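Long-range contact in aromatic-amino-acid transaminase TyrB (Burkholderia cenocepacia K56-2Valvano, PDB 4WD2), which probably catalyses the pyridoxal-phosphate-dependent transfer of amino groups between aromatic amino acids and 2-oxo acids: residues A100-A114 with R262-A276. Residues are numbered along the deposited sequence; the frame is centred on the assembly and turned at random. Where two conformers were deposited one is given.
Sequences AGRIATLQTLGGSGA and RVGGLSVVCEDAAAA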
loop_
_atom_site.group_PDB
_atom_site.type_symbol
_atom_site.label_atom_id
_atom_site.label_comp_id
_atom_site.label_asym_id
_atom_site.label_seq_id
_atom_site.Cartn_x
_atom_site.Cartn_y
_atom_site.Cartn_z
ATOM N N ALA A 100 -12.792 -22.555 14.486
ATOM C CA ALA A 100 -12.582 -23.668 13.557
ATOM C C ALA A 100 -11.538 -23.357 12.479
ATOM O O ALA A 100 -11.310 -24.161 11.570
ATOM C CB ALA A 100 -13.896 -24.059 12.909
ATOM N N GLY A 101 -10.903 -22.196 12.582
ATOM C CA GLY A 101 -9.865 -21.816 11.639
ATOM C C GLY A 101 -10.326 -21.626 10.202
ATOM O O GLY A 101 -9.537 -21.801 9.264
ATOM N N ARG A 102 -11.593 -21.260 10.030
ATOM C CA ARG A 102 -12.180 -21.091 8.703
ATOM C C ARG A 102 -12.015 -19.689 8.129
ATOM O O ARG A 102 -12.529 -19.404 7.050
ATOM C CB ARG A 102 -13.670 -21.425 8.740
ATOM C CG ARG A 102 -13.986 -22.891 8.932
ATOM C CD ARG A 102 -15.470 -23.154 8.710
ATOM N NE ARG A 102 -16.304 -22.678 9.816
ATOM C CZ ARG A 102 -16.771 -23.461 10.788
ATOM N NH1 ARG A 102 -16.484 -24.759 10.789
ATOM N NH2 ARG A 102 -17.527 -22.951 11.757
ATOM N N ILE A 103 -11.314 -18.813 8.845
ATOM C CA ILE A 103 -11.163 -17.422 8.410
ATOM C C ILE A 103 -9.716 -17.053 8.109
ATOM O O ILE A 103 -8.868 -17.105 8.990
ATOM C CB ILE A 103 -11.681 -16.432 9.474
ATOM C CG1 ILE A 103 -13.109 -16.762 9.900
ATOM C CG2 ILE A 103 -11.621 -15.002 8.949
ATOM C CD1 ILE A 103 -13.581 -15.899 11.053
ATOM N N ALA A 104 -9.436 -16.678 6.866
ATOM C CA ALA A 104 -8.129 -16.128 6.522
ATOM C C ALA A 104 -8.152 -14.613 6.690
ATOM O O ALA A 104 -8.914 -13.933 6.010
ATOM C CB ALA A 104 -7.736 -16.507 5.085
ATOM N N THR A 105 -7.325 -14.093 7.598
ATOM C CA THR A 105 -7.241 -12.649 7.839
ATOM C C THR A 105 -5.828 -12.091 7.626
ATOM O O THR A 105 -4.840 -12.670 8.095
ATOM C CB THR A 105 -7.692 -12.293 9.272
ATOM O OG1 THR A 105 -9.061 -12.666 9.448
ATOM C CG2 THR A 105 -7.546 -10.795 9.533
ATOM N N LEU A 106 -5.738 -10.973 6.910
ATOM C CA LEU A 106 -4.474 -10.257 6.770
ATOM C C LEU A 106 -4.640 -8.750 6.946
ATOM O O LEU A 106 -5.729 -8.193 6.767
ATOM C CB LEU A 106 -3.827 -10.542 5.409
ATOM C CG LEU A 106 -4.493 -9.945 4.167
ATOM C CD1 LEU A 106 -3.450 -9.623 3.107
ATOM C CD2 LEU A 106 -5.541 -10.897 3.612
ATOM N N GLN A 107 -3.532 -8.105 7.294
ATOM C CA GLN A 107 -3.440 -6.660 7.419
ATOM C C GLN A 107 -3.423 -6.006 6.043
ATOM O O GLN A 107 -2.762 -6.492 5.128
ATOM C CB GLN A 107 -2.183 -6.289 8.204
ATOM C CG GLN A 107 -1.865 -4.811 8.277
ATOM C CD GLN A 107 -0.466 -4.568 8.809
ATOM O OE1 GLN A 107 0.100 -5.418 9.495
ATOM N NE2 GLN A 107 0.104 -3.409 8.484
ATOM N N THR A 108 -4.160 -4.911 5.892
ATOM C CA THR A 108 -4.264 -4.239 4.598
ATOM C C THR A 108 -4.065 -2.733 4.717
ATOM O O THR A 108 -4.065 -2.173 5.820
ATOM C CB THR A 108 -5.637 -4.495 3.921
ATOM O OG1 THR A 108 -6.676 -3.892 4.701
ATOM C CG2 THR A 108 -5.906 -5.993 3.779
ATOM N N LEU A 109 -3.898 -2.087 3.566
ATOM C CA LEU A 109 -3.749 -0.643 3.516
ATOM C C LEU A 109 -5.118 0.035 3.522
ATOM O O LEU A 109 -5.652 0.407 2.474
ATOM C CB LEU A 109 -2.940 -0.252 2.286
ATOM C CG LEU A 109 -1.524 -0.814 2.391
ATOM C CD1 LEU A 109 -0.952 -1.058 1.022
ATOM C CD2 LEU A 109 -0.656 0.140 3.191
ATOM N N GLY A 110 -5.681 0.181 4.715
ATOM C CA GLY A 110 -7.015 0.724 4.874
ATOM C C GLY A 110 -8.054 -0.254 4.366
ATOM O O GLY A 110 -7.745 -1.393 4.023
ATOM N N GLY A 111 -9.302 0.184 4.332
ATOM C CA GLY A 111 -10.357 -0.622 3.748
ATOM C C GLY A 111 -10.183 -0.727 2.241
ATOM O O GLY A 111 -10.561 -1.734 1.639
ATOM N N SER A 112 -9.613 0.313 1.636
ATOM C CA SER A 112 -9.344 0.322 0.198
ATOM C C SER A 112 -8.420 -0.814 -0.189
ATOM O O SER A 112 -8.673 -1.536 -1.159
ATOM C CB SER A 112 -8.707 1.648 -0.241
ATOM O OG SER A 112 -9.539 2.759 0.026
ATOM N N GLY A 113 -7.327 -0.943 0.560
ATOM C CA GLY A 113 -6.347 -1.979 0.310
ATOM C C GLY A 113 -6.956 -3.360 0.412
ATOM O O GLY A 113 -6.582 -4.269 -0.325
ATOM N N ALA A 114 -7.911 -3.515 1.323
ATOM C CA ALA A 114 -8.589 -4.792 1.501
ATOM C C ALA A 114 -9.466 -5.100 0.294
ATOM O O ALA A 114 -9.527 -6.236 -0.164
ATOM C CB ALA A 114 -9.415 -4.784 2.773
ATOM N N ARG A 262 -3.373 4.528 7.068
ATOM C CA ARG A 262 -3.781 3.429 6.184
ATOM C C ARG A 262 -3.781 2.049 6.845
ATOM O O ARG A 262 -2.910 1.212 6.580
ATOM C CB ARG A 262 -2.882 3.400 4.940
ATOM C CG ARG A 262 -2.675 4.766 4.279
ATOM C CD ARG A 262 -3.983 5.478 3.978
ATOM N NE ARG A 262 -4.837 4.718 3.068
ATOM C CZ ARG A 262 -6.128 4.481 3.280
ATOM N NH1 ARG A 262 -6.831 3.775 2.401
ATOM N NH2 ARG A 262 -6.715 4.947 4.375
ATOM N N VAL A 263 -4.769 1.817 7.701
ATOM C CA VAL A 263 -4.882 0.550 8.398
ATOM C C VAL A 263 -6.275 -0.052 8.243
ATOM O O VAL A 263 -7.290 0.621 8.428
ATOM C CB VAL A 263 -4.544 0.702 9.893
ATOM C CG1 VAL A 263 -3.037 0.659 10.088
ATOM C CG2 VAL A 263 -5.116 1.999 10.437
ATOM N N GLY A 264 -6.300 -1.328 7.877
ATOM C CA GLY A 264 -7.535 -2.056 7.683
ATOM C C GLY A 264 -7.281 -3.545 7.706
ATOM O O GLY A 264 -6.155 -3.984 7.957
ATOM N N GLY A 265 -8.325 -4.331 7.455
ATOM C CA GLY A 265 -8.168 -5.768 7.356
ATOM C C GLY A 265 -8.962 -6.369 6.213
ATOM O O GLY A 265 -9.949 -5.794 5.747
ATOM N N LEU A 266 -8.514 -7.528 5.748
ATOM C CA LEU A 266 -9.293 -8.335 4.824
ATOM C C LEU A 266 -9.458 -9.721 5.426
ATOM O O LEU A 266 -8.478 -10.364 5.794
ATOM C CB LEU A 266 -8.624 -8.424 3.449
ATOM C CG LEU A 266 -9.321 -9.350 2.443
ATOM C CD1 LEU A 266 -10.746 -8.893 2.149
ATOM C CD2 LEU A 266 -8.509 -9.464 1.145
ATOM N N SER A 267 -10.703 -10.174 5.532
ATOM C CA SER A 267 -10.977 -11.521 6.006
ATOM C C SER A 267 -11.801 -12.280 4.985
ATOM O O SER A 267 -12.749 -11.740 4.406
ATOM C CB SER A 267 -11.711 -11.496 7.347
ATOM O OG SER A 267 -10.893 -10.963 8.368
ATOM N N VAL A 268 -11.439 -13.540 4.772
ATOM C CA VAL A 268 -12.225 -14.415 3.913
ATOM C C VAL A 268 -12.656 -15.648 4.709
ATOM O O VAL A 268 -11.823 -16.327 5.316
ATOM C CB VAL A 268 -11.435 -14.825 2.654
ATOM C CG1 VAL A 268 -12.305 -15.658 1.722
ATOM C CG2 VAL A 268 -10.920 -13.588 1.933
ATOM N N VAL A 269 -13.962 -15.912 4.720
ATOM C CA VAL A 269 -14.529 -17.051 5.435
ATOM C C VAL A 269 -14.675 -18.228 4.486
ATOM O O VAL A 269 -15.371 -18.126 3.476
ATOM C CB VAL A 269 -15.900 -16.714 6.034
ATOM C CG1 VAL A 269 -16.435 -17.888 6.845
ATOM C CG2 VAL A 269 -15.819 -15.453 6.881
ATOM N N CYS A 270 -14.031 -19.346 4.812
ATOM C CA CYS A 270 -13.935 -20.475 3.884
ATOM C C CYS A 270 -14.603 -21.737 4.427
ATOM O O CYS A 270 -14.982 -21.789 5.597
ATOM C CB CYS A 270 -12.466 -20.765 3.560
ATOM S SG CYS A 270 -11.547 -19.316 2.997
ATOM N N GLU A 271 -14.738 -22.756 3.577
ATOM C CA GLU A 271 -15.501 -23.950 3.936
ATOM C C GLU A 271 -14.828 -24.793 5.026
ATOM O O GLU A 271 -15.515 -25.475 5.789
ATOM C CB GLU A 271 -15.774 -24.808 2.690
ATOM C CG GLU A 271 -14.548 -25.164 1.859
ATOM C CD GLU A 271 -14.290 -24.193 0.710
ATOM O OE1 GLU A 271 -14.455 -22.966 0.896
ATOM O OE2 GLU A 271 -13.919 -24.668 -0.385
ATOM N N ASP A 272 -13.499 -24.762 5.098
ATOM C CA ASP A 272 -12.785 -25.386 6.220
ATOM C C ASP A 272 -11.410 -24.751 6.424
ATOM O O ASP A 272 -11.011 -23.865 5.667
ATOM C CB ASP A 272 -12.655 -26.910 6.029
ATOM C CG ASP A 272 -11.929 -27.298 4.750
ATOM O OD1 ASP A 272 -11.174 -26.476 4.193
ATOM O OD2 ASP A 272 -12.104 -28.455 4.310
ATOM N N ALA A 273 -10.689 -25.201 7.447
ATOM C CA ALA A 273 -9.401 -24.598 7.782
ATOM C C ALA A 273 -8.372 -24.803 6.673
ATOM O O ALA A 273 -7.532 -23.937 6.432
ATOM C CB ALA A 273 -8.883 -25.152 9.087
ATOM N N ALA A 274 -8.439 -25.952 6.006
ATOM C CA ALA A 274 -7.529 -26.256 4.914
ATOM C C ALA A 274 -7.705 -25.225 3.804
ATOM O O ALA A 274 -6.733 -24.637 3.332
ATOM C CB ALA A 274 -7.768 -27.663 4.390
ATOM N N ALA A 275 -8.955 -24.993 3.417
ATOM C CA ALA A 275 -9.276 -23.993 2.404
ATOM C C ALA A 275 -8.831 -22.589 2.823
ATOM O O ALA A 275 -8.293 -21.833 2.005
ATOM C CB ALA A 275 -10.780 -24.009 2.102
ATOM N N ALA A 276 -9.058 -22.241 4.088
ATOM C CA ALA A 276 -8.684 -20.924 4.602
ATOM C C ALA A 276 -7.185 -20.670 4.470
ATOM O O ALA A 276 -6.758 -19.549 4.181
ATOM C CB ALA A 276 -9.111 -20.783 6.055
#
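Ala-104 and Val-268 exchange two backbone hydrogen bonds near the Ile-103/Val-269 end of an antiparallel pair, strand 103-108 running beside strand 264-269 as the outermost strand, within this chain, of the large mixed sheet of this fold type I aminotransferase. Leu-106 and Leu-266 form the next reciprocal pair, both bonds 3.0 Å from N to O. Thr-108 N still donates to Gly-264 O, but from above the carbonyl plane, and the reverse bond from Gly-264 N is weak. At the other end Cys-270 N donates to Arg-102 O (2.7 Å, 166°).

On the sheet face covered by helix 80-91, Thr-105 OG1 donates to Ser-267 OG at 2.7 Å. With chi1 near -60° in both residues, each hydroxyl sits beside its own backbone N; Gln-87 NE2 also bonds Thr-105 OG1. Ile-103 CG2 packs on Ser-267 CB.

On the other face Leu-106 CD2 lies against Leu-266 CB, the two side chains running alongside each other. Thr-108 CG2 meets Leu-266 CB at 3.7 Å, nearly perpendicular to it, and Ala-114 CB reaches the same carbon from helix 110-125. Ala-104 CB abuts Ala-276 O (3.3 Å), while Ala-276 CB lies against Gly-101 O.

Where helix 110-125 begins, Thr-108 OG1 bonds Gly-110 O (2.8 Å), a chi1 of 66° aiming it there. Leu-109 C and Gly-110 CA lie over one face of the Arg-262 guanidinium, and Ser-112 CB borders its rim. Arg-262 NH1 and Ser-112 OG share OP3 of the pyridoxal-phosphate lysine at position 254, while Gly-111 N holds OP2. Arg-262 NH2 bonds Tyr-259 O; from the second subunit, Tyr-291 O accepts from Arg-262 NH1 and Ser-292 OG bonds Ser-112 OG. The strand pairing thus brings a cationic side chain and a helix N-terminus together on the cofactor phosphate, whose negative charge both would probably stabilise.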